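Local coordinates for interleukin-10-like protein (PDB 1LQS) that binds the human interleukin-10 receptor in competition with the host cytokine and exploits its immunosuppressive signalling for the virus, at residues R27-D30 and L31-F35; R37-P40 and T41-E45; G87-T90 and E91-M95. One frame throughout, in Å; residues are numbered along the deposited sequence.

All three interactions are local contacts between residues up to four apart: within a helix (1), at its C-terminal end (2) and at a helix start (3). Interactions 1 and 2 follow one another on helix 25-42, and interaction 3 opens helix 89-106, which packs beside it. Interactions 1 and 2 are partly buried, and several of their polar side chains reach the second subunit or a chain of another protein. Interaction 3 lies at the surface. Apolar side chains join them: Leu88 of interaction 3 packs on Val38, Thr41 and Leu42 of interaction 2, and Met95 meets Leu31 and Thr34 of interaction 1. Arg32, Lys39 and Gln43 pair across chains, while Arg27 and His93 find partners in their own.

Interaction 1 of 3, residues R27-D30 and L31-F35; sequences RLQD and LRVTF
The flat guanidinium group of Arg32 takes its partners from outside the turn, while the stem behind it rests on Leu28, with CD 3.4 Å from Leu28 O. NH1 forms a salt bridge with Glu150 and NH2 a hydrogen bond with Ser147, both of the second subunit. A bend at chi2 (148°) takes the chain off a fully extended course. A long basic side chain suits this place because its methylenes can lie along the helix while its charge reaches another chain.

The helix here is held by successive i to i+4 backbone bonds. Leu31 N donates to Arg27 O at 3.0 Å, and Thr34 N to Asp30 O at 2.8 Å. Val33 N is shared: its main bond goes to Gln29 O at 2.8 Å, and a weak one to Asp30 O.

Side chains add apolar cover over these carbonyls. Leu31 keeps CG beside its own backbone N (chi1 -70°) and 3.3 Å from Arg27 O. Val33 CG1 lies 4.2 Å from Gln29 CG; the extended glutamine chain carries its amide outward, where NE2 bonds to the backbone of a chain of another protein, probably the receptor. Arg27 leads away to a salt bridge with Asp105.

Within the intertwined interleukin-10 dimer, in which helices of the second subunit complete the bundle, this part of helix 25-42 presses Leu31 against Met95, Thr98 and Ile102 of helix 89-106, and against Phe146 of the second subunit, whereas Gln29 and Val33 face the other protein.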
loop_
_atom_site.group_PDB
_atom_site.type_symbol
_atom_site.label_atom_id
_atom_site.label_comp_id
_atom_site.label_asym_id
_atom_site.label_seq_id
_atom_site.Cartn_x
_atom_site.Cartn_y
_atom_site.Cartn_z
ATOM N N ARG C 27 20.531 -1.997 18.831
ATOM C CA ARG C 27 21.472 -2.078 17.725
ATOM C C ARG C 27 21.374 -0.786 16.934
ATOM O O ARG C 27 22.366 -0.295 16.394
ATOM C CB ARG C 27 21.173 -3.278 16.834
ATOM C CG ARG C 27 21.504 -4.604 17.492
ATOM C CD ARG C 27 20.244 -5.421 17.675
ATOM N NE ARG C 27 20.257 -6.609 16.830
ATOM C CZ ARG C 27 19.169 -7.289 16.499
ATOM N NH1 ARG C 27 17.983 -6.891 16.936
ATOM N NH2 ARG C 27 19.274 -8.374 15.747
ATOM N N LEU C 28 20.178 -0.229 16.857
ATOM C CA LEU C 28 20.045 1.030 16.159
ATOM C C LEU C 28 20.908 2.037 16.914
ATOM O O LEU C 28 21.581 2.869 16.308
ATOM C CB LEU C 28 18.597 1.499 16.158
ATOM C CG LEU C 28 17.694 0.924 15.078
ATOM C CD1 LEU C 28 16.243 1.312 15.339
ATOM C CD2 LEU C 28 18.154 1.450 13.749
ATOM N N GLN C 29 20.907 1.950 18.244
ATOM C CA GLN C 29 21.692 2.883 19.053
ATOM C C GLN C 29 23.197 2.641 18.961
ATOM O O GLN C 29 23.965 3.594 18.891
ATOM C CB GLN C 29 21.245 2.843 20.509
ATOM C CG GLN C 29 21.736 4.014 21.309
ATOM C CD GLN C 29 21.366 3.880 22.750
ATOM O OE1 GLN C 29 21.650 2.861 23.378
ATOM N NE2 GLN C 29 20.721 4.902 23.296
ATOM N N ASP C 30 23.618 1.378 18.973
ATOM C CA ASP C 30 25.036 1.078 18.827
ATOM C C ASP C 30 25.541 1.691 17.517
ATOM O O ASP C 30 26.542 2.400 17.513
ATOM C CB ASP C 30 25.306 -0.426 18.756
ATOM C CG ASP C 30 24.875 -1.171 19.995
ATOM O OD1 ASP C 30 24.781 -0.567 21.092
ATOM O OD2 ASP C 30 24.647 -2.391 19.858
ATOM N N LEU C 31 24.860 1.410 16.406
ATOM C CA LEU C 31 25.280 1.945 15.115
ATOM C C LEU C 31 25.451 3.446 15.210
ATOM O O LEU C 31 26.477 4.003 14.796
ATOM C CB LEU C 31 24.265 1.600 14.017
ATOM C CG LEU C 31 24.231 0.106 13.655
ATOM C CD1 LEU C 31 22.962 -0.253 12.838
ATOM C CD2 LEU C 31 25.494 -0.227 12.902
ATOM N N ARG C 32 24.445 4.103 15.769
ATOM C CA ARG C 32 24.513 5.538 15.926
ATOM C C ARG C 32 25.614 5.995 16.896
ATOM O O ARG C 32 26.141 7.087 16.723
ATOM C CB ARG C 32 23.145 6.079 16.340
ATOM C CG ARG C 32 22.219 6.312 15.164
ATOM C CD ARG C 32 20.749 6.084 15.495
ATOM N NE ARG C 32 19.888 6.751 14.517
ATOM C CZ ARG C 32 18.561 6.669 14.493
ATOM N NH1 ARG C 32 17.929 5.931 15.393
ATOM N NH2 ARG C 32 17.861 7.360 13.601
ATOM N N VAL C 33 25.982 5.191 17.899
ATOM C CA VAL C 33 27.046 5.645 18.788
ATOM C C VAL C 33 28.403 5.442 18.133
ATOM O O VAL C 33 29.260 6.318 18.241
ATOM C CB VAL C 33 27.065 4.960 20.214
ATOM C CG1 VAL C 33 25.764 5.244 20.967
ATOM C CG2 VAL C 33 27.334 3.477 20.090
ATOM N N THR C 34 28.611 4.308 17.459
ATOM C CA THR C 34 29.885 4.065 16.781
ATOM C C THR C 34 30.015 5.107 15.674
ATOM O O THR C 34 31.086 5.654 15.434
ATOM C CB THR C 34 29.968 2.659 16.106
ATOM O OG1 THR C 34 29.939 1.621 17.093
ATOM C CG2 THR C 34 31.260 2.536 15.294
ATOM N N PHE C 35 28.909 5.393 15.004
ATOM C CA PHE C 35 28.936 6.353 13.922
ATOM C C PHE C 35 29.324 7.744 14.364
ATOM O O PHE C 35 30.007 8.460 13.643
ATOM C CB PHE C 35 27.575 6.443 13.233
ATOM C CG PHE C 35 27.574 7.366 12.049
ATOM C CD1 PHE C 35 28.236 7.000 10.871
ATOM C CD2 PHE C 35 26.968 8.616 12.126
ATOM C CE1 PHE C 35 28.300 7.856 9.795
ATOM C CE2 PHE C 35 27.023 9.495 11.052
ATOM C CZ PHE C 35 27.695 9.114 9.876
#

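Interaction 2 of 3, residues R37-P40 and T41-E45; sequences RVKP and TLQRE
Gln43 leans back over Lys39, one turn earlier in the chain. Its CB lies 3.4 Å from Lys39 O, and CG, placed beside the backbone N (chi1 -60°), stays at the same carbonyl. CD then comes 3.7 Å from Lys39 CG. Beyond it OE1 rests against the lysine methylenes, 3.4 Å from Lys39 CE, and NE2 is 4.0 Å from that same carbon. The two extended chains cross obliquely; their polar ends have partners on other chains. OE1 accepts from the backbone of a chain of another protein, NE2 donates to Ser140 O of the second subunit, and Lys39 NZ forms a salt bridge with an acidic side chain of that other protein. An amide suits such a place because it can accept and donate at once.

Underneath, Gln43 N bonds to Lys39 O at 2.9 Å and Leu42 N to Val38 O. On the buried side, Val38 CG2 touches Leu42 CG at 3.9 Å. Pro40 has no N-H for the preceding turn, and the helix is kinked there.

This is the proline-kinked C-terminal end of helix 25-42, and its contacts with the other protein are consistent with a receptor-binding surface as in interleukin-10.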
loop_
_atom_site.group_PDB
_atom_site.type_symbol
_atom_site.label_atom_id
_atom_site.label_comp_id
_atom_site.label_asym_id
_atom_site.label_seq_id
_atom_site.Cartn_x
_atom_site.Cartn_y
_atom_site.Cartn_z
ATOM N N ARG C 37 31.372 8.672 16.619
ATOM C CA ARG C 37 32.803 8.812 16.853
ATOM C C ARG C 37 33.633 9.106 15.613
ATOM O O ARG C 37 34.631 9.823 15.679
ATOM C CB ARG C 37 33.365 7.549 17.502
ATOM C CG ARG C 37 32.714 7.165 18.812
ATOM C CD ARG C 37 33.654 6.271 19.599
ATOM N NE ARG C 37 33.926 5.008 18.924
ATOM C CZ ARG C 37 33.179 3.918 19.084
ATOM N NH1 ARG C 37 33.481 2.793 18.437
ATOM N NH2 ARG C 37 32.134 3.957 19.910
ATOM N N VAL C 38 33.206 8.548 14.487
ATOM C CA VAL C 38 33.921 8.672 13.236
ATOM C C VAL C 38 33.219 9.597 12.248
ATOM O O VAL C 38 33.662 9.769 11.108
ATOM C CB VAL C 38 34.095 7.257 12.626
ATOM C CG1 VAL C 38 32.731 6.591 12.439
ATOM C CG2 VAL C 38 34.815 7.337 11.296
ATOM N N LYS C 39 32.133 10.212 12.703
ATOM C CA LYS C 39 31.323 11.098 11.867
ATOM C C LYS C 39 32.125 12.210 11.190
ATOM O O LYS C 39 31.988 12.445 9.985
ATOM C CB LYS C 39 30.195 11.690 12.715
ATOM C CG LYS C 39 29.042 12.289 11.944
ATOM C CD LYS C 39 27.995 12.815 12.918
ATOM C CE LYS C 39 26.816 13.416 12.202
ATOM N NZ LYS C 39 26.112 14.351 13.092
ATOM N N PRO C 40 32.966 12.925 11.953
ATOM C CA PRO C 40 33.742 13.991 11.310
ATOM C C PRO C 40 34.690 13.528 10.194
ATOM O O PRO C 40 34.950 14.278 9.257
ATOM C CB PRO C 40 34.453 14.679 12.490
ATOM C CG PRO C 40 34.397 13.678 13.594
ATOM C CD PRO C 40 33.062 13.018 13.419
ATOM N N THR C 41 35.202 12.305 10.281
ATOM C CA THR C 41 36.067 11.806 9.218
ATOM C C THR C 41 35.222 11.507 7.972
ATOM O O THR C 41 35.441 12.091 6.905
ATOM C CB THR C 41 36.793 10.514 9.625
ATOM O OG1 THR C 41 37.727 10.800 10.671
ATOM C CG2 THR C 41 37.538 9.910 8.430
ATOM N N LEU C 42 34.245 10.611 8.116
ATOM C CA LEU C 42 33.380 10.227 7.004
ATOM C C LEU C 42 32.628 11.373 6.359
ATOM O O LEU C 42 32.259 11.270 5.190
ATOM C CB LEU C 42 32.359 9.160 7.433
ATOM C CG LEU C 42 32.909 7.829 7.955
ATOM C CD1 LEU C 42 31.788 6.822 8.108
ATOM C CD2 LEU C 42 33.955 7.307 6.995
ATOM N N GLN C 43 32.386 12.458 7.089
ATOM C CA GLN C 43 31.652 13.571 6.497
ATOM C C GLN C 43 32.525 14.766 6.122
ATOM O O GLN C 43 32.038 15.899 6.053
ATOM C CB GLN C 43 30.519 14.035 7.424
ATOM C CG GLN C 43 29.468 12.967 7.753
ATOM C CD GLN C 43 28.281 13.526 8.527
ATOM O OE1 GLN C 43 28.439 14.379 9.392
ATOM N NE2 GLN C 43 27.089 13.037 8.223
ATOM N N ARG C 44 33.808 14.517 5.859
ATOM C CA ARG C 44 34.713 15.602 5.484
ATOM C C ARG C 44 34.529 16.055 4.041
ATOM O O ARG C 44 34.069 17.173 3.801
ATOM C CB ARG C 44 36.180 15.227 5.747
ATOM C CG ARG C 44 36.726 15.960 6.976
ATOM C CD ARG C 44 38.245 16.041 7.056
ATOM N NE ARG C 44 38.879 14.736 7.213
ATOM C CZ ARG C 44 40.052 14.551 7.812
ATOM N NH1 ARG C 44 40.706 15.595 8.313
ATOM N NH2 ARG C 44 40.577 13.333 7.902
ATOM N N GLU C 45 34.889 15.204 3.080
ATOM C CA GLU C 45 34.720 15.564 1.676
ATOM C C GLU C 45 33.309 16.098 1.533
ATOM O O GLU C 45 33.094 17.289 1.313
ATOM C CB GLU C 45 34.892 14.346 0.761
ATOM C CG GLU C 45 34.176 14.501 -0.589
ATOM C CD GLU C 45 34.520 13.402 -1.594
ATOM O OE1 GLU C 45 33.822 13.301 -2.637
ATOM O OE2 GLU C 45 35.497 12.653 -1.350
#

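Interaction 3 of 3, residues G87-T90 and E91-M95; sequences GLKT and ELHSM
Lys89 and His93 form an i to i+4 pair on the surface of the first turns of helix 89-106, with Leu88 at the N-cap position. The two side chains run side by side and point the same way. Lys89 bends at chi3 and chi4 (69° and -65°), which turns its amine toward the imidazole. The position of Asp82 is consistent with this gathering: His93 NE2 is hydrogen-bonded to its OD2, and Lys89 NZ makes a long, weak ion pair with the same oxygen. A histidine suits the place because its ring can reach that carboxylate while its base stays on the helix. Over one face of the ring, toward its rim, stands Lys89 O, 3.1 Å above the plane, which also accepts from His93 N at 2.9 Å.

Glu91 curls the other way. Its bend at chi2 (78°) brings OE2 to 3.5 Å from Leu88 CA, near the start of the helix, where a carboxylate would be favoured by the helix dipole. Leu92 N bonds to Leu88 O at 2.8 Å, and Leu92 CG lies 4.2 Å from Leu88 CB.

Both leucines pack on neighbouring helices: Leu88 on Val38 and Leu42 of helix 25-42, and Leu92 on Phe78 of helix 62-84 and on Leu139 of the second subunit.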
loop_
_atom_site.group_PDB
_atom_site.type_symbol
_atom_site.label_atom_id
_atom_site.label_comp_id
_atom_site.label_asym_id
_atom_site.label_seq_id
_atom_site.Cartn_x
_atom_site.Cartn_y
_atom_site.Cartn_z
ATOM N N GLY C 87 41.977 3.652 8.528
ATOM C CA GLY C 87 42.023 3.931 9.954
ATOM C C GLY C 87 40.781 3.492 10.723
ATOM O O GLY C 87 40.878 2.987 11.841
ATOM N N LEU C 88 39.614 3.668 10.109
ATOM C CA LEU C 88 38.348 3.323 10.735
ATOM C C LEU C 88 37.926 1.881 10.521
ATOM O O LEU C 88 36.786 1.533 10.808
ATOM C CB LEU C 88 37.244 4.216 10.191
ATOM C CG LEU C 88 37.651 5.620 9.763
ATOM C CD1 LEU C 88 36.548 6.202 8.898
ATOM C CD2 LEU C 88 37.930 6.485 10.982
ATOM N N LYS C 89 38.817 1.034 10.020
ATOM C CA LYS C 89 38.435 -0.352 9.779
ATOM C C LYS C 89 37.680 -0.993 10.929
ATOM O O LYS C 89 36.685 -1.680 10.712
ATOM C CB LYS C 89 39.649 -1.211 9.423
ATOM C CG LYS C 89 39.833 -1.390 7.913
ATOM C CD LYS C 89 40.893 -2.446 7.572
ATOM C CE LYS C 89 40.439 -3.859 7.940
ATOM N NZ LYS C 89 40.266 -4.057 9.412
ATOM N N THR C 90 38.147 -0.766 12.148
ATOM C CA THR C 90 37.507 -1.330 13.325
ATOM C C THR C 90 36.081 -0.823 13.469
ATOM O O THR C 90 35.144 -1.614 13.578
ATOM C CB THR C 90 38.315 -0.984 14.561
ATOM O OG1 THR C 90 39.652 -1.465 14.366
ATOM C CG2 THR C 90 37.708 -1.614 15.811
ATOM N N GLU C 91 35.916 0.495 13.469
ATOM C CA GLU C 91 34.588 1.097 13.569
ATOM C C GLU C 91 33.692 0.600 12.435
ATOM O O GLU C 91 32.528 0.290 12.646
ATOM C CB GLU C 91 34.676 2.620 13.500
ATOM C CG GLU C 91 35.162 3.273 14.769
ATOM C CD GLU C 91 36.662 3.179 14.962
ATOM O OE1 GLU C 91 37.123 3.600 16.044
ATOM O OE2 GLU C 91 37.380 2.706 14.049
ATOM N N LEU C 92 34.250 0.527 11.231
ATOM C CA LEU C 92 33.513 0.058 10.070
ATOM C C LEU C 92 32.985 -1.354 10.274
ATOM O O LEU C 92 31.805 -1.606 10.060
ATOM C CB LEU C 92 34.398 0.124 8.824
ATOM C CG LEU C 92 34.595 1.547 8.289
ATOM C CD1 LEU C 92 35.638 1.561 7.196
ATOM C CD2 LEU C 92 33.272 2.085 7.771
ATOM N N HIS C 93 33.851 -2.264 10.702
ATOM C CA HIS C 93 33.466 -3.653 10.934
ATOM C C HIS C 93 32.386 -3.777 11.998
ATOM O O HIS C 93 31.447 -4.553 11.855
ATOM C CB HIS C 93 34.689 -4.479 11.347
ATOM C CG HIS C 93 35.695 -4.661 10.251
ATOM N ND1 HIS C 93 36.872 -5.356 10.428
ATOM C CD2 HIS C 93 35.689 -4.256 8.958
ATOM C CE1 HIS C 93 37.545 -5.372 9.292
ATOM N NE2 HIS C 93 36.848 -4.712 8.384
ATOM N N SER C 94 32.529 -3.007 13.070
ATOM C CA SER C 94 31.564 -3.022 14.160
ATOM C C SER C 94 30.165 -2.698 13.636
ATOM O O SER C 94 29.189 -3.369 13.970
ATOM C CB SER C 94 31.982 -1.993 15.214
ATOM O OG SER C 94 30.952 -1.768 16.158
ATOM N N MET C 95 30.084 -1.662 12.810
ATOM C CA MET C 95 28.819 -1.245 12.253
ATOM C C MET C 95 28.264 -2.291 11.295
ATOM O O MET C 95 27.088 -2.655 11.401
ATOM C CB MET C 95 28.959 0.123 11.550
ATOM C CG MET C 95 29.160 1.310 12.521
ATOM S SD MET C 95 29.138 3.006 11.820
ATOM C CE MET C 95 30.683 3.001 10.886
#